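Local coordinates for protein nidogen (Mus musculus, PDB 1NPE) that is a basement membrane glycoprotein whose six-bladed YWTD beta-propeller domain probably binds laminin, linking it to other matrix components, at residues A[37-49]-A[80-92]. Residues are numbered along the deposited sequence; the frame is centred on the assembly and turned at random.
Sequences VIIGLAFDCVDKV and SPEGIALDHLGRT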
ATOM      1  N   VAL A  37       7.759  -2.604   8.681  1.00 20.27           N
ATOM      2  CA  VAL A  37       7.189  -3.297   7.533  1.00 17.96           C
ATOM      3  C   VAL A  37       7.433  -2.316   6.384  1.00 18.52           C
ATOM      4  O   VAL A  37       6.660  -1.374   6.173  1.00 17.27           O
ATOM      5  CB  VAL A  37       5.669  -3.577   7.694  1.00 17.50           C
ATOM      6  CG1 VAL A  37       5.102  -4.152   6.403  1.00 12.08           C
ATOM      7  CG2 VAL A  37       5.425  -4.547   8.848  1.00 13.95           C
ATOM      8  N   ILE A  38       8.570  -2.491   5.716  1.00 17.82           N
ATOM      9  CA  ILE A  38       8.970  -1.639   4.608  1.00 16.77           C
ATOM     10  C   ILE A  38       8.065  -1.904   3.410  1.00 16.25           C
ATOM     11  O   ILE A  38       7.901  -3.049   2.993  1.00 16.94           O
ATOM     12  CB  ILE A  38      10.435  -1.914   4.201  1.00 18.05           C
ATOM     13  CG1 ILE A  38      11.343  -1.928   5.436  1.00 19.40           C
ATOM     14  CG2 ILE A  38      10.916  -0.849   3.224  1.00 18.62           C
ATOM     15  CD1 ILE A  38      11.589  -0.560   6.050  1.00 20.31           C
ATOM     16  N   ILE A  39       7.479  -0.848   2.857  1.00 14.91           N
ATOM     17  CA  ILE A  39       6.586  -1.002   1.717  1.00 13.58           C
ATOM     18  C   ILE A  39       7.141  -0.376   0.441  1.00 15.39           C
ATOM     19  O   ILE A  39       7.433  -1.087  -0.519  1.00 17.89           O
ATOM     20  CB  ILE A  39       5.191  -0.422   2.016  1.00 13.01           C
ATOM     21  CG1 ILE A  39       4.584  -1.109   3.245  1.00 11.73           C
ATOM     22  CG2 ILE A  39       4.281  -0.591   0.807  1.00 12.04           C
ATOM     23  CD1 ILE A  39       4.227  -2.577   3.030  1.00  9.99           C
ATOM     24  N   GLY A  40       7.285   0.948   0.428  1.00 14.84           N
ATOM     25  CA  GLY A  40       7.799   1.621  -0.753  1.00 12.29           C
ATOM     26  C   GLY A  40       9.302   1.830  -0.750  1.00 13.97           C
ATOM     27  O   GLY A  40       9.901   2.012   0.309  1.00 14.93           O
ATOM     28  N   LEU A  41       9.915   1.791  -1.933  1.00 12.47           N
ATOM     29  CA  LEU A  41      11.354   2.006  -2.064  1.00 14.26           C
ATOM     30  C   LEU A  41      11.669   2.918  -3.242  1.00 13.83           C
ATOM     31  O   LEU A  41      10.984   2.888  -4.262  1.00 15.84           O
ATOM     32  CB  LEU A  41      12.098   0.687  -2.280  1.00 14.09           C
ATOM     33  CG  LEU A  41      12.273  -0.325  -1.144  1.00 16.67           C
ATOM     34  CD1 LEU A  41      13.011  -1.533  -1.698  1.00 13.81           C
ATOM     35  CD2 LEU A  41      13.042   0.283   0.036  1.00 14.72           C
ATOM     36  N   ALA A  42      12.722   3.714  -3.101  1.00 13.09           N
ATOM     37  CA  ALA A  42      13.168   4.613  -4.165  1.00 14.06           C
ATOM     38  C   ALA A  42      14.676   4.801  -4.020  1.00 14.19           C
ATOM     39  O   ALA A  42      15.246   4.524  -2.959  1.00 14.11           O
ATOM     40  CB  ALA A  42      12.439   5.961  -4.094  1.00 11.22           C
ATOM     41  N   PHE A  43      15.320   5.285  -5.073  1.00 15.73           N
ATOM     42  CA  PHE A  43      16.760   5.467  -5.024  1.00 17.57           C
ATOM     43  C   PHE A  43      17.221   6.788  -5.623  1.00 17.93           C
ATOM     44  O   PHE A  43      16.853   7.132  -6.749  1.00 18.09           O
ATOM     45  CB  PHE A  43      17.433   4.307  -5.752  1.00 18.86           C
ATOM     46  CG  PHE A  43      18.929   4.318  -5.662  1.00 19.79           C
ATOM     47  CD1 PHE A  43      19.566   3.954  -4.485  1.00 19.10           C
ATOM     48  CD2 PHE A  43      19.698   4.657  -6.766  1.00 20.71           C
ATOM     49  CE1 PHE A  43      20.945   3.924  -4.408  1.00 22.45           C
ATOM     50  CE2 PHE A  43      21.080   4.630  -6.704  1.00 21.43           C
ATOM     51  CZ  PHE A  43      21.707   4.261  -5.522  1.00 23.49           C
ATOM     52  N   ASP A  44      18.018   7.525  -4.856  1.00 17.08           N
ATOM     53  CA  ASP A  44      18.564   8.805  -5.296  1.00 19.57           C
ATOM     54  C   ASP A  44      19.912   8.554  -5.971  1.00 20.65           C
ATOM     55  O   ASP A  44      20.903   8.284  -5.301  1.00 21.27           O
ATOM     56  CB  ASP A  44      18.724   9.751  -4.101  1.00 17.38           C
ATOM     57  CG  ASP A  44      19.569  10.972  -4.422  1.00 18.72           C
ATOM     58  OD1 ASP A  44      19.567  11.436  -5.589  1.00 16.05           O
ATOM     59  OD2 ASP A  44      20.235  11.468  -3.491  1.00 16.71           O
ATOM     60  N   CYS A  45      19.944   8.701  -7.292  1.00 23.55           N
ATOM     61  CA  CYS A  45      21.150   8.460  -8.078  1.00 26.75           C
ATOM     62  C   CYS A  45      22.340   9.393  -7.869  1.00 28.14           C
ATOM     63  O   CYS A  45      23.470   9.005  -8.166  1.00 29.03           O
ATOM     64  CB  CYS A  45      20.815   8.390  -9.571  1.00 27.34           C
ATOM     65  SG  CYS A  45      20.096   9.915 -10.259  1.00 31.61           S
ATOM     66  N   VAL A  46      22.115  10.612  -7.377  1.00 29.24           N
ATOM     67  CA  VAL A  46      23.236  11.529  -7.179  1.00 30.44           C
ATOM     68  C   VAL A  46      24.039  11.249  -5.909  1.00 31.39           C
ATOM     69  O   VAL A  46      25.265  11.268  -5.945  1.00 32.81           O
ATOM     70  CB  VAL A  46      22.820  13.028  -7.236  1.00 31.88           C
ATOM     71  CG1 VAL A  46      21.770  13.256  -8.320  1.00 30.81           C
ATOM     72  CG2 VAL A  46      22.340  13.513  -5.892  1.00 33.44           C
ATOM     73  N   ASP A  47      23.358  10.970  -4.799  1.00 31.34           N
ATOM     74  CA  ASP A  47      24.040  10.687  -3.533  1.00 31.37           C
ATOM     75  C   ASP A  47      24.079   9.201  -3.189  1.00 31.06           C
ATOM     76  O   ASP A  47      24.689   8.810  -2.191  1.00 30.94           O
ATOM     77  CB  ASP A  47      23.400  11.470  -2.375  1.00 32.95           C
ATOM     78  CG  ASP A  47      23.741  12.959  -2.402  1.00 35.63           C
ATOM     79  OD1 ASP A  47      24.806  13.327  -2.950  1.00 35.75           O
ATOM     80  OD2 ASP A  47      22.947  13.759  -1.858  1.00 33.49           O
ATOM     81  N   LYS A  48      23.456   8.378  -4.032  1.00 30.23           N
ATOM     82  CA  LYS A  48      23.396   6.927  -3.839  1.00 29.84           C
ATOM     83  C   LYS A  48      22.698   6.623  -2.512  1.00 28.40           C
ATOM     84  O   LYS A  48      23.255   5.957  -1.638  1.00 28.34           O
ATOM     85  CB  LYS A  48      24.802   6.302  -3.841  1.00 30.89           C
ATOM     86  CG  LYS A  48      25.808   6.948  -4.791  1.00 33.99           C
ATOM     87  CD  LYS A  48      25.367   6.920  -6.242  1.00 36.08           C
ATOM     88  CE  LYS A  48      26.343   7.709  -7.105  1.00 39.45           C
ATOM     89  NZ  LYS A  48      25.916   7.761  -8.540  1.00 42.24           N
ATOM     90  N   VAL A  49      21.480   7.136  -2.360  1.00 26.59           N
ATOM     91  CA  VAL A  49      20.719   6.939  -1.135  1.00 24.24           C
ATOM     92  C   VAL A  49      19.393   6.230  -1.387  1.00 22.94           C
ATOM     93  O   VAL A  49      18.655   6.566  -2.319  1.00 21.79           O
ATOM     94  CB  VAL A  49      20.461   8.298  -0.409  1.00 24.62           C
ATOM     95  CG1 VAL A  49      19.676   8.084   0.885  1.00 24.26           C
ATOM     96  CG2 VAL A  49      21.776   8.984  -0.095  1.00 25.54           C
ATOM     97  N   SER A  80      -0.708   5.873   5.929  1.00 17.72           N
ATOM     98  CA  SER A  80      -0.177   4.635   5.361  1.00 16.45           C
ATOM     99  C   SER A  80       0.638   4.916   4.085  1.00 15.84           C
ATOM    100  O   SER A  80       0.143   4.757   2.968  1.00 14.82           O
ATOM    101  CB  SER A  80      -1.326   3.671   5.049  1.00 14.98           C
ATOM    102  OG  SER A  80      -0.837   2.401   4.661  1.00 15.65           O
ATOM    103  N   PRO A  81       1.904   5.337   4.246  1.00 15.75           N
ATOM    104  CA  PRO A  81       2.781   5.635   3.099  1.00 15.86           C
ATOM    105  C   PRO A  81       3.164   4.331   2.398  1.00 15.49           C
ATOM    106  O   PRO A  81       3.766   3.450   3.004  1.00 16.58           O
ATOM    107  CB  PRO A  81       3.974   6.341   3.750  1.00 13.04           C
ATOM    108  CG  PRO A  81       4.056   5.686   5.098  1.00 17.67           C
ATOM    109  CD  PRO A  81       2.599   5.552   5.529  1.00 16.05           C
ATOM    110  N   GLU A  82       2.800   4.205   1.128  1.00 14.18           N
ATOM    111  CA  GLU A  82       3.060   2.970   0.403  1.00 13.72           C
ATOM    112  C   GLU A  82       3.834   3.066  -0.899  1.00 14.21           C
ATOM    113  O   GLU A  82       4.055   2.055  -1.565  1.00 15.48           O
ATOM    114  CB  GLU A  82       1.740   2.260   0.145  1.00 15.30           C
ATOM    115  CG  GLU A  82       1.050   1.803   1.408  1.00 14.80           C
ATOM    116  CD  GLU A  82      -0.322   1.270   1.136  1.00 12.51           C
ATOM    117  OE1 GLU A  82      -0.529   0.653   0.074  1.00 16.51           O
ATOM    118  OE2 GLU A  82      -1.200   1.469   1.988  1.00 15.79           O
ATOM    119  N   GLY A  83       4.211   4.279  -1.268  1.00 13.37           N
ATOM    120  CA  GLY A  83       4.963   4.498  -2.487  1.00 13.46           C
ATOM    121  C   GLY A  83       5.742   5.780  -2.299  1.00 14.28           C
ATOM    122  O   GLY A  83       5.256   6.708  -1.663  1.00 15.15           O
ATOM    123  N   ILE A  84       6.963   5.821  -2.811  1.00 14.44           N
ATOM    124  CA  ILE A  84       7.796   7.002  -2.693  1.00 13.38           C
ATOM    125  C   ILE A  84       8.639   7.159  -3.956  1.00 15.00           C
ATOM    126  O   ILE A  84       9.161   6.177  -4.487  1.00 14.57           O
ATOM    127  CB  ILE A  84       8.675   6.943  -1.404  1.00 13.34           C
ATOM    128  CG1 ILE A  84       9.538   8.200  -1.277  1.00 11.08           C
ATOM    129  CG2 ILE A  84       9.539   5.675  -1.381  1.00 11.54           C
ATOM    130  CD1 ILE A  84      10.193   8.354   0.089  1.00 10.78           C
ATOM    131  N   ALA A  85       8.688   8.390  -4.469  1.00 14.62           N
ATOM    132  CA  ALA A  85       9.448   8.731  -5.672  1.00 15.56           C
ATOM    133  C   ALA A  85      10.303   9.965  -5.402  1.00 16.01           C
ATOM    134  O   ALA A  85       9.983  10.766  -4.528  1.00 15.60           O
ATOM    135  CB  ALA A  85       8.511   8.984  -6.838  1.00 15.00           C
ATOM    136  N   LEU A  86      11.364  10.146  -6.181  1.00 17.03           N
ATOM    137  CA  LEU A  86      12.255  11.272  -5.958  1.00 18.14           C
ATOM    138  C   LEU A  86      12.472  12.189  -7.150  1.00 19.13           C
ATOM    139  O   LEU A  86      12.211  11.832  -8.285  1.00 18.77           O
ATOM    140  CB  LEU A  86      13.625  10.754  -5.520  1.00 19.48           C
ATOM    141  CG  LEU A  86      13.694   9.647  -4.470  1.00 19.75           C
ATOM    142  CD1 LEU A  86      15.037   8.994  -4.556  1.00 19.44           C
ATOM    143  CD2 LEU A  86      13.440  10.191  -3.070  1.00 21.88           C
ATOM    144  N   ASP A  87      12.928  13.397  -6.847  1.00 21.60           N
ATOM    145  CA  ASP A  87      13.291  14.399  -7.841  1.00 23.86           C
ATOM    146  C   ASP A  87      14.754  14.596  -7.483  1.00 24.09           C
ATOM    147  O   ASP A  87      15.076  15.342  -6.555  1.00 24.06           O
ATOM    148  CB  ASP A  87      12.523  15.708  -7.627  1.00 25.98           C
ATOM    149  CG  ASP A  87      12.987  16.836  -8.563  1.00 28.49           C
ATOM    150  OD1 ASP A  87      13.855  16.612  -9.439  1.00 30.01           O
ATOM    151  OD2 ASP A  87      12.476  17.963  -8.417  1.00 30.30           O
ATOM    152  N   HIS A  88      15.628  13.857  -8.157  1.00 24.31           N
ATOM    153  CA  HIS A  88      17.058  13.937  -7.890  1.00 25.60           C
ATOM    154  C   HIS A  88      17.681  15.277  -8.298  1.00 26.13           C
ATOM    155  O   HIS A  88      18.769  15.623  -7.840  1.00 26.18           O
ATOM    156  CB  HIS A  88      17.789  12.762  -8.548  1.00 25.95           C
ATOM    157  CG  HIS A  88      17.666  12.732 -10.039  1.00 27.79           C
ATOM    158  ND1 HIS A  88      18.693  13.109 -10.877  1.00 27.26           N
ATOM    159  CD2 HIS A  88      16.636  12.373 -10.842  1.00 26.33           C
ATOM    160  CE1 HIS A  88      18.301  12.983 -12.133  1.00 28.15           C
ATOM    161  NE2 HIS A  88      17.057  12.538 -12.138  1.00 28.43           N
ATOM    162  N   LEU A  89      16.977  16.036  -9.132  1.00 26.67           N
ATOM    163  CA  LEU A  89      17.457  17.345  -9.578  1.00 28.04           C
ATOM    164  C   LEU A  89      17.056  18.429  -8.588  1.00 28.83           C
ATOM    165  O   LEU A  89      17.912  19.134  -8.050  1.00 29.13           O
ATOM    166  CB  LEU A  89      16.910  17.675 -10.965  1.00 25.81           C
ATOM    167  CG  LEU A  89      17.403  16.737 -12.069  1.00 27.30           C
ATOM    168  CD1 LEU A  89      16.694  17.055 -13.374  1.00 22.29           C
ATOM    169  CD2 LEU A  89      18.932  16.852 -12.217  1.00 25.07           C
ATOM    170  N   GLY A  90      15.752  18.527  -8.330  1.00 29.49           N
ATOM    171  CA  GLY A  90      15.227  19.511  -7.399  1.00 28.72           C
ATOM    172  C   GLY A  90      15.450  19.155  -5.939  1.00 28.32           C
ATOM    173  O   GLY A  90      15.226  19.987  -5.058  1.00 29.06           O
ATOM    174  N   ARG A  91      15.881  17.920  -5.684  1.00 28.57           N
ATOM    175  CA  ARG A  91      16.160  17.431  -4.327  1.00 28.68           C
ATOM    176  C   ARG A  91      14.907  17.278  -3.457  1.00 27.69           C
ATOM    177  O   ARG A  91      14.864  17.781  -2.333  1.00 28.54           O
ATOM    178  CB  ARG A  91      17.158  18.357  -3.613  1.00 30.00           C
ATOM    179  CG  ARG A  91      18.497  18.564  -4.313  1.00 31.16           C
ATOM    180  CD  ARG A  91      19.467  17.416  -4.056  1.00 32.74           C
ATOM    181  NE  ARG A  91      19.224  16.281  -4.937  1.00 33.24           N
ATOM    182  CZ  ARG A  91      19.655  15.044  -4.712  1.00 32.31           C
ATOM    183  NH1 ARG A  91      20.360  14.752  -3.622  1.00 29.32           N
ATOM    184  NH2 ARG A  91      19.390  14.096  -5.594  1.00 32.59           N
ATOM    185  N   THR A  92      13.884  16.597  -3.970  1.00 26.49           N
ATOM    186  CA  THR A  92      12.656  16.397  -3.202  1.00 24.25           C
ATOM    187  C   THR A  92      12.100  14.980  -3.315  1.00 23.42           C
ATOM    188  O   THR A  92      12.475  14.223  -4.205  1.00 24.00           O
ATOM    189  CB  THR A  92      11.548  17.389  -3.621  1.00 24.45           C
ATOM    190  OG1 THR A  92      11.292  17.269  -5.026  1.00 24.33           O
ATOM    191  CG2 THR A  92      11.947  18.811  -3.295  1.00 23.06           C
TER
HETATM  192  O   HOH W   1       8.093   3.564  -4.493  1.00 17.52           O
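Asp44 turns CG anti to its own backbone N (chi1 167°), bringing the carboxylate up to Arg91, whose chain doubles back through bends at chi2 and chi3. The guanidinium meets it end-on: NH2 of Arg91 donates to OD1 of Asp44 at 2.7 Å, nearly in the guanidinium plane but above that of the carboxylate, while NH1 of Arg91 makes a longer bond to OD2. Asp47 OD2 adds a second salt bridge to Arg91 NH1 at 3.3 Å, its carboxylate almost perpendicular to the guanidinium, and Val46 CG2 lies over one guanidinium face. On the opposite face of the Asp44 carboxylate from Arg91, Val46 N donates to OD1 in an Asx turn; Arg91 NH2 also reaches His88 O at 2.8 Å. Beside this network Cys45 SG, disulfide-bonded to Cys263, sits over the His88 ring, 3.9 Å from its centroid. Further along, Ala42 CB packs on Leu86 CG (3.9 Å) and Ile84 CG2. Water 1 accepts from Ile84 N and donates to Leu41 O, a bridge between strands 37-44 and 81-87, which run nearly parallel (20°). These are the innermost strands of successive four-stranded blades of the YWTD propeller. The blades thus meet through apolar side chains, with Leu86 and Ile84 packed on Ala42, and through a bridging water, and an arginine shared by two aspartates and a carbonyl ties together their first hairpin turns, its charge probably favouring ionised carboxylates.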